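Local coordinates for mevalonate kinase (Staphylococcus aureus, PDB 2X7I), which probably catalyses the ATP-dependent phosphorylation of mevalonate to 5-phosphomevalonate, at residues A[39-53]-A[84-96]. Sequence-based numbering, arbitrary orientation.
Sequences IKVLIEALESGNYSS and TEPLAVTIQTNLP
Leu87 reaches back over the strand of Ile43 and Ala45. Leu87 CB lies 4.2 Å from Glu44 O. At the tip, Leu87 CD1 meets Ile43 CG2, and Leu87 CD2 touches Ile43 CG2 at 3.7 Å. Leu87 CD2 also lies 3.5 Å from Glu44 O. The Leu87 and Ile43 side chains cross at a slant. Strands 39-45 and 87-93 run antiparallel. Paired backbone bonds join Lys40 to Gln92, Leu42 to Thr90 and Glu44 to Ala88. One further bond, Leu46 N to Pro86 O at 2.7 Å, extends the ladder past the strand end. This is part of the mixed sheet in the N-terminal region of a GHMP kinase. On one face, helix 103-119 covers Ile39, Val41 and Leu87, and helix 70-80 covers Leu87 and Ile91. After the turn the chain returns along the other edge of 87-93, now parallel to it. Ser52 OG lies beside its own backbone N (chi1 -72°) and accepts a hydrogen bond from Leu87 N at 3.1 Å. Ser53 N then donates to Leu87 O, and Ser53 O accepts one from Val89 N. Pro86 fits into the turn, Pro86 CG 3.3 Å from Asn50 O. On the Glu44 and Thr90 face, a water bonds to Glu44 OE1, Ala88 O and Thr90 OG1.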
ATOM      1  N   ILE A  39      -0.842 -10.012  -0.442  1.00 55.30           N
ATOM      2  CA  ILE A  39      -0.949 -10.762   0.788  1.00 54.47           C
ATOM      3  C   ILE A  39      -1.921 -11.914   0.550  1.00 55.20           C
ATOM      4  O   ILE A  39      -3.032 -11.689   0.069  1.00 55.79           O
ATOM      5  CB  ILE A  39      -1.433  -9.872   1.938  1.00 52.91           C
ATOM      6  CG1 ILE A  39      -0.390  -8.778   2.207  1.00 52.35           C
ATOM      7  CG2 ILE A  39      -1.712 -10.701   3.177  1.00 52.22           C
ATOM      8  CD1 ILE A  39      -0.226  -8.399   3.672  1.00 52.20           C
ATOM      9  N   LYS A  40      -1.485 -13.136   0.873  1.00 55.27           N
ATOM     10  CA  LYS A  40      -2.303 -14.339   0.745  1.00 55.71           C
ATOM     11  C   LYS A  40      -2.528 -14.966   2.124  1.00 54.26           C
ATOM     12  O   LYS A  40      -1.574 -15.155   2.881  1.00 53.57           O
ATOM     13  CB  LYS A  40      -1.602 -15.373  -0.141  1.00 57.61           C
ATOM     14  CG  LYS A  40      -1.234 -14.896  -1.544  1.00 59.31           C
ATOM     15  CD  LYS A  40      -0.413 -15.950  -2.267  1.00 61.56           C
ATOM     16  CE  LYS A  40      -0.133 -15.559  -3.711  1.00 64.13           C
ATOM     17  NZ  LYS A  40       0.729 -14.339  -3.812  1.00 63.94           N
ATOM     18  N   VAL A  41      -3.777 -15.307   2.432  1.00 53.13           N
ATOM     19  CA  VAL A  41      -4.104 -16.030   3.660  1.00 52.21           C
ATOM     20  C   VAL A  41      -4.777 -17.365   3.330  1.00 53.67           C
ATOM     21  O   VAL A  41      -5.689 -17.425   2.505  1.00 54.35           O
ATOM     22  CB  VAL A  41      -5.016 -15.188   4.604  1.00 51.02           C
ATOM     23  CG1 VAL A  41      -5.486 -16.028   5.805  1.00 50.15           C
ATOM     24  CG2 VAL A  41      -4.285 -13.919   5.063  1.00 48.01           C
ATOM     25  N   LEU A  42      -4.308 -18.429   3.975  1.00 54.15           N
ATOM     26  CA  LEU A  42      -4.915 -19.753   3.871  1.00 55.86           C
ATOM     27  C   LEU A  42      -5.310 -20.234   5.269  1.00 55.70           C
ATOM     28  O   LEU A  42      -4.509 -20.173   6.196  1.00 54.55           O
ATOM     29  CB  LEU A  42      -3.936 -20.738   3.226  1.00 56.96           C
ATOM     30  CG  LEU A  42      -4.373 -22.206   3.167  1.00 59.82           C
ATOM     31  CD1 LEU A  42      -5.620 -22.396   2.298  1.00 61.28           C
ATOM     32  CD2 LEU A  42      -3.226 -23.088   2.664  1.00 61.31           C
ATOM     33  N   ILE A  43      -6.546 -20.710   5.401  1.00 56.87           N
ATOM     34  CA  ILE A  43      -7.059 -21.271   6.650  1.00 57.39           C
ATOM     35  C   ILE A  43      -7.466 -22.711   6.379  1.00 60.26           C
ATOM     36  O   ILE A  43      -8.360 -22.948   5.570  1.00 61.41           O
ATOM     37  CB  ILE A  43      -8.296 -20.492   7.169  1.00 56.62           C
ATOM     38  CG1 ILE A  43      -8.027 -18.980   7.154  1.00 54.37           C
ATOM     39  CG2 ILE A  43      -8.686 -20.987   8.563  1.00 56.08           C
ATOM     40  CD1 ILE A  43      -9.110 -18.131   7.808  1.00 53.33           C
ATOM     41  N   GLU A  44      -6.810 -23.657   7.051  1.00 61.88           N
ATOM     42  CA  GLU A  44      -7.056 -25.088   6.854  1.00 65.09           C
ATOM     43  C   GLU A  44      -7.495 -25.798   8.127  1.00 65.74           C
ATOM     44  O   GLU A  44      -6.746 -25.831   9.103  1.00 64.64           O
ATOM     45  CB  GLU A  44      -5.776 -25.783   6.390  1.00 66.31           C
ATOM     46  CG  GLU A  44      -5.251 -25.343   5.040  1.00 68.23           C
ATOM     47  CD  GLU A  44      -3.922 -26.004   4.708  1.00 71.03           C
ATOM     48  OE1 GLU A  44      -2.878 -25.533   5.239  1.00 71.77           O
ATOM     49  OE2 GLU A  44      -3.926 -26.986   3.930  1.00 71.45           O
ATOM     50  N   ALA A  45      -8.682 -26.395   8.102  1.00 67.84           N
ATOM     51  CA  ALA A  45      -9.082 -27.339   9.141  1.00 69.79           C
ATOM     52  C   ALA A  45      -8.221 -28.592   9.018  1.00 71.88           C
ATOM     53  O   ALA A  45      -7.975 -29.074   7.916  1.00 73.00           O
ATOM     54  CB  ALA A  45     -10.550 -27.697   9.015  1.00 71.27           C
ATOM     55  N   LEU A  46      -7.737 -29.083  10.153  1.00 73.12           N
ATOM     56  CA  LEU A  46      -6.942 -30.319  10.223  1.00 75.51           C
ATOM     57  C   LEU A  46      -7.782 -31.407  10.903  1.00 78.19           C
ATOM     58  O   LEU A  46      -8.965 -31.193  11.179  1.00 78.70           O
ATOM     59  CB  LEU A  46      -5.629 -30.057  10.978  1.00 74.14           C
ATOM     60  CG  LEU A  46      -4.450 -29.461  10.188  1.00 73.13           C
ATOM     61  CD1 LEU A  46      -4.896 -28.737   8.927  1.00 72.64           C
ATOM     62  CD2 LEU A  46      -3.664 -28.516  11.098  1.00 70.93           C
ATOM     63  N   GLU A  47      -7.182 -32.565  11.170  1.00 80.74           N
ATOM     64  CA  GLU A  47      -7.931 -33.742  11.637  1.00 83.66           C
ATOM     65  C   GLU A  47      -7.738 -34.066  13.131  1.00 83.62           C
ATOM     66  O   GLU A  47      -7.097 -33.309  13.864  1.00 81.61           O
ATOM     67  CB  GLU A  47      -7.574 -34.959  10.763  1.00 86.18           C
ATOM     68  CG  GLU A  47      -6.199 -35.594  11.033  1.00 87.64           C
ATOM     69  CD  GLU A  47      -5.051 -34.899  10.309  1.00 87.96           C
ATOM     70  OE1 GLU A  47      -4.097 -35.617   9.912  1.00 89.41           O
ATOM     71  OE2 GLU A  47      -5.103 -33.652  10.136  1.00 86.22           O
ATOM     72  N   SER A  48      -8.319 -35.195  13.555  1.00 86.31           N
ATOM     73  CA  SER A  48      -8.196 -35.743  14.917  1.00 86.77           C
ATOM     74  C   SER A  48      -7.591 -34.763  15.936  1.00 84.53           C
ATOM     75  O   SER A  48      -8.285 -33.867  16.429  1.00 83.66           O
ATOM     76  CB  SER A  48      -7.410 -37.069  14.885  1.00 88.51           C
ATOM     77  OG  SER A  48      -8.189 -38.136  14.356  1.00 91.61           O
ATOM     78  N   GLY A  49      -6.299 -34.923  16.222  1.00 83.87           N
ATOM     79  CA  GLY A  49      -5.617 -34.146  17.250  1.00 81.90           C
ATOM     80  C   GLY A  49      -4.235 -33.730  16.785  1.00 80.45           C
ATOM     81  O   GLY A  49      -3.250 -34.429  17.016  1.00 81.18           O
ATOM     82  N   ASN A  50      -4.183 -32.606  16.083  1.00 78.39           N
ATOM     83  CA  ASN A  50      -2.934 -31.939  15.770  1.00 76.64           C
ATOM     84  C   ASN A  50      -2.972 -30.587  16.471  1.00 73.91           C
ATOM     85  O   ASN A  50      -4.050 -30.093  16.826  1.00 73.79           O
ATOM     86  CB  ASN A  50      -2.772 -31.723  14.260  1.00 76.88           C
ATOM     87  CG  ASN A  50      -2.992 -32.985  13.447  1.00 79.97           C
ATOM     88  OD1 ASN A  50      -3.465 -32.922  12.311  1.00 81.32           O
ATOM     89  ND2 ASN A  50      -2.640 -34.137  14.015  1.00 82.42           N
ATOM     90  N   TYR A  51      -1.804 -29.993  16.678  1.00 71.51           N
ATOM     91  CA  TYR A  51      -1.730 -28.625  17.190  1.00 68.92           C
ATOM     92  C   TYR A  51      -2.276 -27.636  16.157  1.00 66.58           C
ATOM     93  O   TYR A  51      -2.302 -27.915  14.956  1.00 67.07           O
ATOM     94  CB  TYR A  51      -0.287 -28.249  17.561  1.00 68.40           C
ATOM     95  CG  TYR A  51       0.719 -28.482  16.455  1.00 69.99           C
ATOM     96  CD1 TYR A  51       0.850 -27.578  15.400  1.00 70.38           C
ATOM     97  CD2 TYR A  51       1.534 -29.616  16.456  1.00 72.82           C
ATOM     98  CE1 TYR A  51       1.770 -27.790  14.379  1.00 71.78           C
ATOM     99  CE2 TYR A  51       2.458 -29.839  15.438  1.00 74.48           C
ATOM    100  CZ  TYR A  51       2.571 -28.920  14.404  1.00 74.45           C
ATOM    101  OH  TYR A  51       3.484 -29.128  13.393  1.00 77.56           O
ATOM    102  N   SER A  52      -2.718 -26.483  16.634  1.00 63.78           N
ATOM    103  CA  SER A  52      -3.103 -25.404  15.744  1.00 61.62           C
ATOM    104  C   SER A  52      -1.868 -24.576  15.510  1.00 59.44           C
ATOM    105  O   SER A  52      -1.013 -24.500  16.378  1.00 59.21           O
ATOM    106  CB  SER A  52      -4.224 -24.565  16.347  1.00 60.85           C
ATOM    107  OG  SER A  52      -5.429 -25.291  16.321  1.00 61.47           O
ATOM    108  N   SER A  53      -1.757 -23.982  14.334  1.00 58.04           N
ATOM    109  CA  SER A  53      -0.591 -23.168  14.011  1.00 56.56           C
ATOM    110  C   SER A  53      -0.981 -21.919  13.246  1.00 55.14           C
ATOM    111  O   SER A  53      -1.964 -21.922  12.505  1.00 54.82           O
ATOM    112  CB  SER A  53       0.423 -23.973  13.196  1.00 57.51           C
ATOM    113  OG  SER A  53      -0.126 -24.405  11.962  1.00 57.77           O
ATOM    114  N   THR A  84     -14.014 -25.764  16.836  1.00 70.71           N
ATOM    115  CA  THR A  84     -13.389 -26.674  17.791  1.00 71.27           C
ATOM    116  C   THR A  84     -12.241 -27.470  17.179  1.00 70.99           C
ATOM    117  O   THR A  84     -11.381 -27.977  17.910  1.00 71.37           O
ATOM    118  CB  THR A  84     -14.430 -27.659  18.364  1.00 73.52           C
ATOM    119  OG1 THR A  84     -15.184 -28.223  17.288  1.00 75.06           O
ATOM    120  CG2 THR A  84     -15.385 -26.936  19.316  1.00 73.70           C
ATOM    121  N   GLU A  85     -12.224 -27.580  15.850  1.00 70.66           N
ATOM    122  CA  GLU A  85     -11.200 -28.363  15.151  1.00 70.48           C
ATOM    123  C   GLU A  85      -9.863 -27.605  15.018  1.00 67.47           C
ATOM    124  O   GLU A  85      -9.865 -26.385  14.866  1.00 65.59           O
ATOM    125  CB  GLU A  85     -11.706 -28.779  13.763  1.00 72.07           C
ATOM    126  CG  GLU A  85     -12.974 -29.634  13.810  1.00 75.91           C
ATOM    127  CD  GLU A  85     -13.048 -30.659  12.688  1.00 79.96           C
ATOM    128  OE1 GLU A  85     -13.508 -30.293  11.578  1.00 81.47           O
ATOM    129  OE2 GLU A  85     -12.659 -31.832  12.923  1.00 81.21           O
ATOM    130  N   PRO A  86      -8.722 -28.331  15.073  1.00 66.46           N
ATOM    131  CA  PRO A  86      -7.394 -27.745  14.818  1.00 64.05           C
ATOM    132  C   PRO A  86      -7.284 -27.022  13.472  1.00 62.53           C
ATOM    133  O   PRO A  86      -7.702 -27.567  12.447  1.00 63.43           O
ATOM    134  CB  PRO A  86      -6.463 -28.966  14.834  1.00 65.20           C
ATOM    135  CG  PRO A  86      -7.149 -29.952  15.716  1.00 66.88           C
ATOM    136  CD  PRO A  86      -8.621 -29.753  15.472  1.00 68.11           C
ATOM    137  N   LEU A  87      -6.723 -25.807  13.500  1.00 59.71           N
ATOM    138  CA  LEU A  87      -6.591 -24.937  12.330  1.00 58.16           C
ATOM    139  C   LEU A  87      -5.129 -24.615  12.053  1.00 56.42           C
ATOM    140  O   LEU A  87      -4.369 -24.320  12.971  1.00 55.15           O
ATOM    141  CB  LEU A  87      -7.298 -23.594  12.566  1.00 57.13           C
ATOM    142  CG  LEU A  87      -8.765 -23.369  12.210  1.00 58.35           C
ATOM    143  CD1 LEU A  87      -9.068 -21.875  12.304  1.00 55.38           C
ATOM    144  CD2 LEU A  87      -9.119 -23.905  10.822  1.00 59.42           C
ATOM    145  N   ALA A  88      -4.754 -24.649  10.778  1.00 56.15           N
ATOM    146  CA  ALA A  88      -3.454 -24.175  10.326  1.00 55.28           C
ATOM    147  C   ALA A  88      -3.700 -22.929   9.495  1.00 54.04           C
ATOM    148  O   ALA A  88      -4.376 -22.990   8.482  1.00 54.46           O
ATOM    149  CB  ALA A  88      -2.730 -25.236   9.505  1.00 56.50           C
ATOM    150  N   VAL A  89      -3.176 -21.799   9.963  1.00 52.87           N
ATOM    151  CA  VAL A  89      -3.318 -20.519   9.282  1.00 52.04           C
ATOM    152  C   VAL A  89      -1.962 -20.097   8.731  1.00 52.36           C
ATOM    153  O   VAL A  89      -0.959 -20.108   9.446  1.00 51.83           O
ATOM    154  CB  VAL A  89      -3.851 -19.436  10.221  1.00 50.49           C
ATOM    155  CG1 VAL A  89      -3.969 -18.108   9.482  1.00 49.88           C
ATOM    156  CG2 VAL A  89      -5.201 -19.854  10.795  1.00 49.87           C
ATOM    157  N   THR A  90      -1.949 -19.743   7.450  1.00 53.50           N
ATOM    158  CA  THR A  90      -0.737 -19.343   6.741  1.00 54.11           C
ATOM    159  C   THR A  90      -0.982 -17.970   6.106  1.00 53.51           C
ATOM    160  O   THR A  90      -2.017 -17.743   5.482  1.00 53.53           O
ATOM    161  CB  THR A  90      -0.350 -20.374   5.658  1.00 55.68           C
ATOM    162  OG1 THR A  90      -0.174 -21.672   6.255  1.00 57.10           O
ATOM    163  CG2 THR A  90       0.948 -19.976   4.968  1.00 56.68           C
ATOM    164  N   ILE A  91      -0.047 -17.051   6.324  1.00 53.04           N
ATOM    165  CA  ILE A  91      -0.096 -15.702   5.769  1.00 52.48           C
ATOM    166  C   ILE A  91       1.203 -15.524   5.003  1.00 53.03           C
ATOM    167  O   ILE A  91       2.270 -15.783   5.545  1.00 53.20           O
ATOM    168  CB  ILE A  91      -0.175 -14.609   6.883  1.00 51.41           C
ATOM    169  CG1 ILE A  91      -1.346 -14.869   7.824  1.00 52.11           C
ATOM    170  CG2 ILE A  91      -0.342 -13.206   6.282  1.00 50.30           C
ATOM    171  CD1 ILE A  91      -0.958 -14.852   9.294  1.00 53.49           C
ATOM    172  N   GLN A  92       1.113 -15.127   3.738  1.00 53.55           N
ATOM    173  CA  GLN A  92       2.298 -14.811   2.946  1.00 54.53           C
ATOM    174  C   GLN A  92       2.241 -13.339   2.575  1.00 53.69           C
ATOM    175  O   GLN A  92       1.212 -12.872   2.120  1.00 53.33           O
ATOM    176  CB  GLN A  92       2.350 -15.642   1.659  1.00 56.08           C
ATOM    177  CG  GLN A  92       2.325 -17.150   1.840  1.00 57.83           C
ATOM    178  CD  GLN A  92       2.185 -17.879   0.515  1.00 59.80           C
ATOM    179  OE1 GLN A  92       3.139 -17.979  -0.254  1.00 62.12           O
ATOM    180  NE2 GLN A  92       0.989 -18.375   0.235  1.00 59.98           N
ATOM    181  N   THR A  93       3.334 -12.607   2.778  1.00 54.01           N
ATOM    182  CA  THR A  93       3.369 -11.202   2.381  1.00 53.63           C
ATOM    183  C   THR A  93       4.600 -10.777   1.587  1.00 54.72           C
ATOM    184  O   THR A  93       5.738 -11.146   1.886  1.00 55.15           O
ATOM    185  CB  THR A  93       3.205 -10.228   3.572  1.00 52.46           C
ATOM    186  OG1 THR A  93       3.410  -8.890   3.099  1.00 52.82           O
ATOM    187  CG2 THR A  93       4.194 -10.517   4.698  1.00 51.70           C
ATOM    188  N   ASN A  94       4.313  -9.930   0.608  1.00 55.20           N
ATOM    189  CA  ASN A  94       5.268  -9.307  -0.287  1.00 56.66           C
ATOM    190  C   ASN A  94       5.676  -7.897   0.186  1.00 55.78           C
ATOM    191  O   ASN A  94       6.562  -7.262  -0.401  1.00 56.56           O
ATOM    192  CB  ASN A  94       4.566  -9.160  -1.644  1.00 57.58           C
ATOM    193  CG  ASN A  94       5.517  -8.899  -2.761  1.00 60.23           C
ATOM    194  OD1 ASN A  94       6.731  -9.022  -2.589  1.00 66.16           O
ATOM    195  ND2 ASN A  94       4.985  -8.540  -3.922  1.00 60.22           N
ATOM    196  N   LEU A  95       5.004  -7.419   1.236  1.00 54.42           N
ATOM    197  CA  LEU A  95       4.996  -6.006   1.621  1.00 53.24           C
ATOM    198  C   LEU A  95       5.782  -5.743   2.893  1.00 52.85           C
ATOM    199  O   LEU A  95       5.669  -6.491   3.853  1.00 53.32           O
ATOM    200  CB  LEU A  95       3.558  -5.542   1.834  1.00 51.81           C
ATOM    201  CG  LEU A  95       2.674  -5.603   0.593  1.00 51.42           C
ATOM    202  CD1 LEU A  95       1.238  -5.257   0.945  1.00 50.57           C
ATOM    203  CD2 LEU A  95       3.207  -4.678  -0.470  1.00 50.74           C
ATOM    204  N   PRO A  96       6.594  -4.676   2.905  1.00 53.11           N
ATOM    205  CA  PRO A  96       7.319  -4.310   4.111  1.00 52.62           C
ATOM    206  C   PRO A  96       6.388  -3.584   5.071  1.00 51.11           C
ATOM    207  O   PRO A  96       5.393  -2.990   4.642  1.00 50.21           O
ATOM    208  CB  PRO A  96       8.393  -3.358   3.587  1.00 53.54           C
ATOM    209  CG  PRO A  96       7.758  -2.694   2.455  1.00 53.59           C
ATOM    210  CD  PRO A  96       6.870  -3.731   1.809  1.00 53.59           C
TER
HETATM  211  O   HOH W   1      -2.728 -22.764   6.381  1.00 38.43           O
HETATM  212  O   HOH W   2       0.114 -22.877  10.053  1.00 30.76           O